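Local coordinates for putative exported protein (Bacteroides fragilis, PDB 3FZX), which is of unknown function but binds calcium and has a YmcC-like beta-barrel fold, consistent with a role in binding lipid after export, at residues L30-D39 with V50-A59; P191-E199 with S209-K217. All coordinates share one frame; numbering follows the deposited sequence.

Contact 1: L30-D39 with V50-A59; sequences LTNILVYRVD and VVANYTFADA
With CG of Leu34 anti to its own nitrogen (chi1 175°) and CG of Phe56 anti to its carbonyl carbon (chi1 -81°), the two side chains run side by side on one face of the sheet. Leu34 CD1 sits over the centre of the Phe56 ring, 3.5 Å from the centroid, in a CH-pi contact. Leu92 of helix 89-94 also packs on Phe56. On the same face CB of Tyr54 touches Tyr36 CD1 at 3.8 Å. The Tyr36 hydroxyl is hydrogen-bonded to Asp84.

The segments are antiparallel neighbours in a beta hairpin of the barrel wall. Ile33-Ala57, Val35-Thr55 and Arg37-Asn53 are its hydrogen-bonded pairs. Val35 N meets Thr55 O at 2.9 Å and Thr55 N returns the bond to Val35 O. A water donates to both Val35 O and Asn53 O.

At one end Ala57 O takes two donors from opposite faces of its carbonyl plane. Ile33 N lies 3.0 Å from Ala57 O. Asn32 ND2 lies 3.1 Å from Ala57 O. Asn32 belongs to a classic beta bulge with Thr31, facing Cys23.

Near the other end the Arg37 chain bends at chi3 (44°) and lies alongside Asn53. Arg37 NH1 forms a salt bridge to Asp39 OD1 at 3.3 Å, in the guanidinium plane. The second face is mixed: Ile33, Val35 and Ala57 lie beside Thr55, and the charged and amide groups gather at the Arg37-Asn53 end. The Leu34, Tyr36, Tyr54 and Phe56 face thus suits an apolar barrel interior, while the mixed face is partly exposed.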
loop_
_atom_site.group_PDB
_atom_site.type_symbol
_atom_site.label_atom_id
_atom_site.label_comp_id
_atom_site.label_asym_id
_atom_site.label_seq_id
_atom_site.Cartn_x
_atom_site.Cartn_y
_atom_site.Cartn_z
ATOM N N LEU A 30 -8.859 -29.034 -6.343
ATOM C CA LEU A 30 -9.263 -27.635 -6.359
ATOM C C LEU A 30 -9.822 -27.216 -4.990
ATOM O O LEU A 30 -10.799 -27.813 -4.535
ATOM C CB LEU A 30 -10.336 -27.398 -7.431
ATOM C CG LEU A 30 -10.882 -25.972 -7.620
ATOM C CD1 LEU A 30 -9.820 -24.983 -8.059
ATOM C CD2 LEU A 30 -11.987 -25.998 -8.631
ATOM N N THR A 31 -9.200 -26.205 -4.370
ATOM C CA THR A 31 -9.650 -25.631 -3.089
ATOM C C THR A 31 -10.340 -24.277 -3.258
ATOM O O THR A 31 -11.341 -23.994 -2.607
ATOM C CB THR A 31 -8.462 -25.472 -2.063
ATOM O OG1 THR A 31 -7.488 -24.521 -2.538
ATOM C CG2 THR A 31 -7.760 -26.804 -1.838
ATOM N N ASN A 32 -9.825 -23.423 -4.138
ATOM C CA ASN A 32 -10.370 -22.068 -4.256
ATOM C C ASN A 32 -10.263 -21.513 -5.644
ATOM O O ASN A 32 -9.437 -21.960 -6.444
ATOM C CB ASN A 32 -9.654 -21.098 -3.288
ATOM C CG ASN A 32 -9.802 -21.501 -1.830
ATOM O OD1 ASN A 32 -9.048 -22.328 -1.332
ATOM N ND2 ASN A 32 -10.786 -20.942 -1.157
ATOM N N ILE A 33 -11.100 -20.515 -5.907
ATOM C CA ILE A 33 -11.112 -19.819 -7.189
ATOM C C ILE A 33 -10.990 -18.334 -6.914
ATOM O O ILE A 33 -11.766 -17.808 -6.108
ATOM C CB ILE A 33 -12.417 -20.061 -7.944
ATOM C CG1 ILE A 33 -12.665 -21.570 -8.116
ATOM C CG2 ILE A 33 -12.400 -19.303 -9.292
ATOM C CD1 ILE A 33 -14.064 -21.896 -8.587
ATOM N N LEU A 34 -10.008 -17.677 -7.552
ATOM C CA LEU A 34 -9.804 -16.235 -7.411
ATOM C C LEU A 34 -10.179 -15.551 -8.732
ATOM O O LEU A 34 -9.715 -15.955 -9.814
ATOM C CB LEU A 34 -8.345 -15.924 -7.058
ATOM C CG LEU A 34 -7.943 -14.431 -6.982
ATOM C CD1 LEU A 34 -8.794 -13.624 -5.933
ATOM C CD2 LEU A 34 -6.425 -14.260 -6.722
ATOM N N VAL A 35 -11.003 -14.512 -8.640
ATOM C CA VAL A 35 -11.502 -13.792 -9.818
ATOM C C VAL A 35 -11.204 -12.312 -9.649
ATOM O O VAL A 35 -11.585 -11.715 -8.626
ATOM C CB VAL A 35 -13.031 -13.941 -9.990
ATOM C CG1 VAL A 35 -13.480 -13.263 -11.292
ATOM C CG2 VAL A 35 -13.449 -15.397 -9.981
ATOM N N TYR A 36 -10.508 -11.735 -10.624
ATOM C CA TYR A 36 -10.235 -10.307 -10.656
ATOM C C TYR A 36 -11.049 -9.708 -11.786
ATOM O O TYR A 36 -11.134 -10.305 -12.864
ATOM C CB TYR A 36 -8.768 -10.051 -10.982
ATOM C CG TYR A 36 -7.783 -10.366 -9.904
ATOM C CD1 TYR A 36 -7.737 -9.600 -8.735
ATOM C CD2 TYR A 36 -6.827 -11.368 -10.074
ATOM C CE1 TYR A 36 -6.772 -9.853 -7.726
ATOM C CE2 TYR A 36 -5.872 -11.632 -9.087
ATOM C CZ TYR A 36 -5.846 -10.875 -7.912
ATOM O OH TYR A 36 -4.892 -11.141 -6.940
ATOM N N ARG A 37 -11.637 -8.540 -11.562
ATOM C CA ARG A 37 -12.291 -7.792 -12.632
ATOM C C ARG A 37 -11.803 -6.330 -12.628
ATOM O O ARG A 37 -11.873 -5.641 -11.590
ATOM C CB ARG A 37 -13.811 -7.860 -12.504
ATOM C CG ARG A 37 -14.547 -7.151 -13.655
ATOM C CD ARG A 37 -16.074 -7.110 -13.488
ATOM N NE ARG A 37 -16.536 -6.757 -12.142
ATOM C CZ ARG A 37 -16.569 -5.526 -11.619
ATOM N NH1 ARG A 37 -16.145 -4.457 -12.302
ATOM N NH2 ARG A 37 -17.025 -5.370 -10.379
ATOM N N VAL A 38 -11.301 -5.879 -13.778
ATOM C CA VAL A 38 -10.826 -4.515 -13.946
ATOM C C VAL A 38 -12.024 -3.566 -13.885
ATOM O O VAL A 38 -12.923 -3.654 -14.721
ATOM C CB VAL A 38 -10.094 -4.321 -15.291
ATOM C CG1 VAL A 38 -9.757 -2.825 -15.505
ATOM C CG2 VAL A 38 -8.834 -5.178 -15.353
ATOM N N ASP A 39 -12.051 -2.708 -12.873
ATOM C CA ASP A 39 -13.146 -1.745 -12.661
ATOM C C ASP A 39 -12.859 -0.461 -13.421
ATOM O O ASP A 39 -13.700 0.016 -14.152
ATOM C CB ASP A 39 -13.316 -1.414 -11.174
ATOM C CG ASP A 39 -14.685 -0.774 -10.857
ATOM O OD1 ASP A 39 -15.707 -1.463 -11.035
ATOM O OD2 ASP A 39 -14.755 0.395 -10.405
ATOM N N VAL A 50 -4.710 0.999 -12.333
ATOM C CA VAL A 50 -5.852 0.084 -12.555
ATOM C C VAL A 50 -6.439 -0.290 -11.203
ATOM O O VAL A 50 -5.718 -0.747 -10.334
ATOM C CB VAL A 50 -5.439 -1.206 -13.306
ATOM C CG1 VAL A 50 -6.521 -2.299 -13.188
ATOM C CG2 VAL A 50 -5.129 -0.928 -14.765
ATOM N N VAL A 51 -7.731 -0.055 -11.015
ATOM C CA VAL A 51 -8.449 -0.469 -9.820
ATOM C C VAL A 51 -9.247 -1.710 -10.245
ATOM O O VAL A 51 -10.015 -1.651 -11.215
ATOM C CB VAL A 51 -9.388 0.668 -9.307
ATOM C CG1 VAL A 51 -10.328 0.172 -8.201
ATOM C CG2 VAL A 51 -8.567 1.886 -8.809
ATOM N N ALA A 52 -9.049 -2.834 -9.544
ATOM C CA ALA A 52 -9.789 -4.063 -9.845
ATOM C C ALA A 52 -10.504 -4.577 -8.602
ATOM O O ALA A 52 -10.018 -4.394 -7.506
ATOM C CB ALA A 52 -8.858 -5.132 -10.378
ATOM N N ASN A 53 -11.669 -5.189 -8.798
ATOM C CA ASN A 53 -12.374 -5.917 -7.739
ATOM C C ASN A 53 -11.913 -7.367 -7.721
ATOM O O ASN A 53 -11.773 -7.968 -8.783
ATOM C CB ASN A 53 -13.868 -5.928 -8.005
ATOM C CG ASN A 53 -14.457 -4.542 -8.047
ATOM O OD1 ASN A 53 -15.240 -4.226 -8.934
ATOM N ND2 ASN A 53 -14.072 -3.698 -7.109
ATOM N N TYR A 54 -11.679 -7.919 -6.530
ATOM C CA TYR A 54 -11.341 -9.336 -6.385
ATOM C C TYR A 54 -12.418 -10.042 -5.600
ATOM O O TYR A 54 -13.074 -9.428 -4.749
ATOM C CB TYR A 54 -9.986 -9.560 -5.714
ATOM C CG TYR A 54 -9.860 -9.074 -4.284
ATOM C CD1 TYR A 54 -10.283 -9.867 -3.206
ATOM C CD2 TYR A 54 -9.282 -7.843 -4.002
ATOM C CE1 TYR A 54 -10.158 -9.424 -1.884
ATOM C CE2 TYR A 54 -9.151 -7.393 -2.685
ATOM C CZ TYR A 54 -9.590 -8.190 -1.638
ATOM O OH TYR A 54 -9.432 -7.744 -0.355
ATOM N N THR A 55 -12.596 -11.324 -5.934
ATOM C CA THR A 55 -13.402 -12.271 -5.191
ATOM C C THR A 55 -12.603 -13.570 -5.009
ATOM O O THR A 55 -11.949 -14.054 -5.934
ATOM C CB THR A 55 -14.691 -12.569 -5.894
ATOM O OG1 THR A 55 -15.438 -11.362 -5.970
ATOM C CG2 THR A 55 -15.510 -13.570 -5.123
ATOM N N PHE A 56 -12.607 -14.055 -3.773
ATOM C CA PHE A 56 -12.019 -15.320 -3.379
ATOM C C PHE A 56 -13.222 -16.187 -3.055
ATOM O O PHE A 56 -14.057 -15.810 -2.249
ATOM C CB PHE A 56 -11.180 -15.187 -2.098
ATOM C CG PHE A 56 -9.797 -14.642 -2.294
ATOM C CD1 PHE A 56 -8.744 -15.489 -2.649
ATOM C CD2 PHE A 56 -9.520 -13.301 -2.067
ATOM C CE1 PHE A 56 -7.434 -14.988 -2.824
ATOM C CE2 PHE A 56 -8.226 -12.796 -2.252
ATOM C CZ PHE A 56 -7.180 -13.643 -2.614
ATOM N N ALA A 57 -13.329 -17.328 -3.708
ATOM C CA ALA A 57 -14.383 -18.290 -3.403
ATOM C C ALA A 57 -13.774 -19.657 -3.148
ATOM O O ALA A 57 -12.603 -19.891 -3.427
ATOM C CB ALA A 57 -15.393 -18.355 -4.536
ATOM N N ASP A 58 -14.576 -20.551 -2.583
ATOM C CA ASP A 58 -14.154 -21.938 -2.390
ATOM C C ASP A 58 -14.450 -22.717 -3.677
ATOM O O ASP A 58 -14.983 -22.145 -4.634
ATOM C CB ASP A 58 -14.847 -22.577 -1.157
ATOM C CG ASP A 58 -16.383 -22.689 -1.298
ATOM O OD1 ASP A 58 -16.940 -22.621 -2.427
ATOM O OD2 ASP A 58 -17.043 -22.850 -0.243
ATOM N N ALA A 59 -14.136 -24.017 -3.682
ATOM C CA ALA A 59 -14.307 -24.875 -4.857
ATOM C C ALA A 59 -15.758 -24.978 -5.298
ATOM O O ALA A 59 -16.011 -25.202 -6.464
ATOM C CB ALA A 59 -13.711 -26.278 -4.624
HETATM O O HOH W 1 -14.034 -9.987 -8.874
#

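Contact 2: P191-E199 with S209-K217; sequences PNIGIVRSE and SYSVLERIK
Ser211 OG is held by two groups: it is hydrogen-bonded to Ser198 OG across the strands and to Arg21 NE of strand 18-25. The two serines belong to the last beta hairpin of the barrel, where 197-199 runs antiparallel to 209-217. Each OG lies between its backbone nitrogen and carbonyl carbon (chi1 75° in Ser198, 76° in Ser211). This brings Ser198 OG and Ser211 OG into a hydrogen bond of 2.9 Å, in which either could be the donor. Both residues are buried, and Ser198 OG has a further partner in Gln200 NE2. They also form the hydrogen-bonded backbone pair: Ser198 N binds Ser211 O, and Ser211 N binds Ser198 O.

Arg197, Glu199, Tyr210 and Val212 share the other face. Arg197 is extended from CG to NE and lies beside Val212, pointing the same way. Arg197 NH1 comes within 3.5 Å of Val212 CG2. Glu199 CG rests 3.9 Å from Tyr210 CB, and the Tyr210 ring meets that of Tyr24. Glu199 OE2 takes Arg197 NE at 2.9 Å and Arg197 NH2 at 2.8 Å. Arg197 thus uses NE and NH2, a side-on grip on one oxygen, which lies close to the guanidinium plane. The other oxygen, OE1, is hydrogen-bonded to Tyr201.

The chain turns a corner at Val196, which forms a classic beta bulge with Arg197 facing Trp188. Val196 O still accepts a bond from Leu213 N at 2.8 Å. On the N-terminal side of the corner the two segments meet through apolar side chains. Phe163 of strand 161-175 packs on Ile193, Leu213 and Ile216. Ile193 crosses Leu213 at about a right angle, with Ile193 CG2 3.8 Å from Leu213 CD2.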
loop_
_atom_site.group_PDB
_atom_site.type_symbol
_atom_site.label_atom_id
_atom_site.label_comp_id
_atom_site.label_asym_id
_atom_site.label_seq_id
_atom_site.Cartn_x
_atom_site.Cartn_y
_atom_site.Cartn_z
ATOM N N PRO A 191 2.928 -9.996 -18.956
ATOM C CA PRO A 191 2.283 -8.736 -19.315
ATOM C C PRO A 191 0.796 -8.905 -19.522
ATOM O O PRO A 191 0.374 -9.888 -20.129
ATOM C CB PRO A 191 2.926 -8.378 -20.656
ATOM C CG PRO A 191 4.235 -9.134 -20.702
ATOM C CD PRO A 191 4.132 -10.281 -19.772
ATOM N N ASN A 192 0.029 -7.932 -19.021
ATOM C CA ASN A 192 -1.407 -7.831 -19.145
ATOM C C ASN A 192 -2.203 -8.941 -18.414
ATOM O O ASN A 192 -3.404 -9.034 -18.573
ATOM C CB ASN A 192 -1.835 -7.716 -20.625
ATOM C CG ASN A 192 -1.045 -6.656 -21.390
ATOM O OD1 ASN A 192 -0.902 -5.522 -20.944
ATOM N ND2 ASN A 192 -0.527 -7.025 -22.536
ATOM N N ILE A 193 -1.544 -9.744 -17.596
ATOM C CA ILE A 193 -2.216 -10.837 -16.864
ATOM C C ILE A 193 -1.866 -10.806 -15.395
ATOM O O ILE A 193 -2.741 -10.841 -14.552
ATOM C CB ILE A 193 -1.815 -12.222 -17.421
ATOM C CG1 ILE A 193 -2.120 -12.329 -18.915
ATOM C CG2 ILE A 193 -2.563 -13.345 -16.706
ATOM C CD1 ILE A 193 -1.400 -13.541 -19.560
ATOM N N GLY A 194 -0.582 -10.677 -15.083
ATOM C CA GLY A 194 -0.096 -10.800 -13.711
ATOM C C GLY A 194 0.394 -12.215 -13.516
ATOM O O GLY A 194 1.041 -12.790 -14.411
ATOM N N ILE A 195 0.033 -12.807 -12.385
ATOM C CA ILE A 195 0.478 -14.154 -12.023
ATOM C C ILE A 195 -0.235 -15.210 -12.873
ATOM O O ILE A 195 -1.474 -15.330 -12.862
ATOM C CB ILE A 195 0.211 -14.481 -10.503
ATOM C CG1 ILE A 195 0.790 -13.397 -9.563
ATOM C CG2 ILE A 195 0.712 -15.893 -10.157
ATOM C CD1 ILE A 195 2.204 -12.986 -9.852
ATOM N N VAL A 196 0.562 -15.972 -13.599
ATOM C CA VAL A 196 0.073 -17.055 -14.450
ATOM C C VAL A 196 0.102 -18.376 -13.681
ATOM O O VAL A 196 -0.764 -19.231 -13.869
ATOM C CB VAL A 196 0.928 -17.126 -15.739
ATOM C CG1 VAL A 196 0.657 -18.363 -16.548
ATOM C CG2 VAL A 196 0.653 -15.865 -16.581
ATOM N N ARG A 197 1.112 -18.541 -12.826
ATOM C CA ARG A 197 1.279 -19.755 -12.066
ATOM C C ARG A 197 2.064 -19.443 -10.812
ATOM O O ARG A 197 2.895 -18.529 -10.818
ATOM C CB ARG A 197 2.018 -20.782 -12.918
ATOM C CG ARG A 197 2.282 -22.119 -12.208
ATOM C CD ARG A 197 3.137 -23.082 -13.063
ATOM N NE ARG A 197 3.345 -24.325 -12.320
ATOM C CZ ARG A 197 2.494 -25.357 -12.277
ATOM N NH1 ARG A 197 1.358 -25.372 -12.970
ATOM N NH2 ARG A 197 2.778 -26.405 -11.520
ATOM N N SER A 198 1.779 -20.165 -9.736
ATOM C CA SER A 198 2.584 -20.094 -8.527
ATOM C C SER A 198 2.591 -21.444 -7.843
ATOM O O SER A 198 1.673 -22.256 -8.038
ATOM C CB SER A 198 2.062 -19.048 -7.550
ATOM O OG SER A 198 0.899 -19.526 -6.905
ATOM N N GLU A 199 3.626 -21.677 -7.039
ATOM C CA GLU A 199 3.788 -22.923 -6.297
ATOM C C GLU A 199 4.369 -22.605 -4.939
ATOM O O GLU A 199 5.272 -21.775 -4.851
ATOM C CB GLU A 199 4.753 -23.854 -7.020
ATOM C CG GLU A 199 4.263 -24.366 -8.354
ATOM C CD GLU A 199 5.341 -25.115 -9.122
ATOM O OE1 GLU A 199 6.465 -25.292 -8.606
ATOM O OE2 GLU A 199 5.061 -25.512 -10.252
ATOM N N SER A 209 1.096 -26.417 -2.180
ATOM C CA SER A 209 -0.029 -25.907 -2.941
ATOM C C SER A 209 0.475 -25.246 -4.202
ATOM O O SER A 209 1.699 -25.064 -4.401
ATOM C CB SER A 209 -0.822 -24.874 -2.131
ATOM O OG SER A 209 0.048 -23.899 -1.571
ATOM N N TYR A 210 -0.468 -24.932 -5.075
ATOM C CA TYR A 210 -0.145 -24.215 -6.278
ATOM C C TYR A 210 -1.408 -23.621 -6.889
ATOM O O TYR A 210 -2.545 -24.050 -6.571
ATOM C CB TYR A 210 0.596 -25.111 -7.259
ATOM C CG TYR A 210 -0.194 -26.268 -7.810
ATOM C CD1 TYR A 210 -0.279 -27.463 -7.105
ATOM C CD2 TYR A 210 -0.812 -26.190 -9.059
ATOM C CE1 TYR A 210 -0.967 -28.520 -7.598
ATOM C CE2 TYR A 210 -1.528 -27.273 -9.575
ATOM C CZ TYR A 210 -1.586 -28.424 -8.823
ATOM O OH TYR A 210 -2.269 -29.493 -9.255
ATOM N N SER A 211 -1.203 -22.624 -7.739
ATOM C CA SER A 211 -2.287 -21.999 -8.461
ATOM C C SER A 211 -1.893 -21.831 -9.925
ATOM O O SER A 211 -0.707 -21.727 -10.249
ATOM C CB SER A 211 -2.651 -20.665 -7.805
ATOM O OG SER A 211 -1.708 -19.662 -8.114
ATOM N N VAL A 212 -2.895 -21.854 -10.808
ATOM C CA VAL A 212 -2.711 -21.773 -12.250
ATOM C C VAL A 212 -3.830 -20.912 -12.848
ATOM O O VAL A 212 -5.007 -21.052 -12.502
ATOM C CB VAL A 212 -2.772 -23.184 -12.919
ATOM C CG1 VAL A 212 -2.406 -23.105 -14.407
ATOM C CG2 VAL A 212 -1.850 -24.175 -12.192
ATOM N N LEU A 213 -3.449 -20.013 -13.741
ATOM C CA LEU A 213 -4.386 -19.213 -14.523
ATOM C C LEU A 213 -5.363 -20.151 -15.217
ATOM O O LEU A 213 -4.961 -21.106 -15.872
ATOM C CB LEU A 213 -3.622 -18.396 -15.573
ATOM C CG LEU A 213 -4.453 -17.474 -16.488
ATOM C CD1 LEU A 213 -5.167 -16.421 -15.701
ATOM C CD2 LEU A 213 -3.533 -16.893 -17.569
ATOM N N GLU A 214 -6.647 -19.868 -15.059
ATOM C CA GLU A 214 -7.708 -20.712 -15.568
ATOM C C GLU A 214 -8.479 -20.068 -16.731
ATOM O O GLU A 214 -8.877 -20.759 -17.651
ATOM C CB GLU A 214 -8.665 -21.045 -14.399
ATOM C CG GLU A 214 -9.948 -21.805 -14.756
ATOM C CD GLU A 214 -9.708 -23.201 -15.268
ATOM O OE1 GLU A 214 -8.585 -23.703 -15.100
ATOM O OE2 GLU A 214 -10.659 -23.826 -15.789
ATOM N N ARG A 215 -8.712 -18.759 -16.688
ATOM C CA ARG A 215 -9.526 -18.116 -17.713
ATOM C C ARG A 215 -9.254 -16.606 -17.823
ATOM O O ARG A 215 -9.043 -15.941 -16.805
ATOM C CB ARG A 215 -11.013 -18.346 -17.368
ATOM C CG ARG A 215 -12.003 -17.904 -18.431
ATOM C CD ARG A 215 -13.447 -17.931 -17.943
ATOM N NE ARG A 215 -14.344 -17.361 -18.958
ATOM C CZ ARG A 215 -15.655 -17.113 -18.810
ATOM N NH1 ARG A 215 -16.287 -17.382 -17.667
ATOM N NH2 ARG A 215 -16.345 -16.583 -19.823
ATOM N N ILE A 216 -9.259 -16.105 -19.066
ATOM C CA ILE A 216 -9.203 -14.693 -19.395
ATOM C C ILE A 216 -10.479 -14.386 -20.186
ATOM O O ILE A 216 -10.742 -15.034 -21.180
ATOM C CB ILE A 216 -7.969 -14.377 -20.273
ATOM C CG1 ILE A 216 -6.662 -14.621 -19.492
ATOM C CG2 ILE A 216 -7.998 -12.925 -20.740
ATOM C CD1 ILE A 216 -5.407 -14.685 -20.362
ATOM N N LYS A 217 -11.286 -13.439 -19.724
ATOM C CA LYS A 217 -12.516 -13.012 -20.407
ATOM C C LYS A 217 -12.361 -11.505 -20.628
ATOM O O LYS A 217 -12.391 -10.725 -19.659
ATOM C CB LYS A 217 -13.750 -13.297 -19.541
ATOM C CG LYS A 217 -15.104 -12.962 -20.198
ATOM C CD LYS A 217 -16.220 -12.872 -19.160
ATOM C CE LYS A 217 -17.592 -12.624 -19.799
ATOM N NZ LYS A 217 -18.672 -12.361 -18.783
#

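From the N terminus, contact 1 comes first. It closes the short loop between strands 30-44 and 47-58. The chain then passes through the middle strands of the barrel before contact 2 closes the turn between strands 194-202 and 207-217. The two hairpins are in series along the chain, so they neither nest nor cross. Both belong to one antiparallel sheet that closes into a barrel. Strand 18-25 connects them: it pairs with 30-44, and its Arg21 and Ile19 also meet residues of contact 2. The contact centres are 11 Å apart. Their nearest atoms are about 6 Å apart, without direct touch.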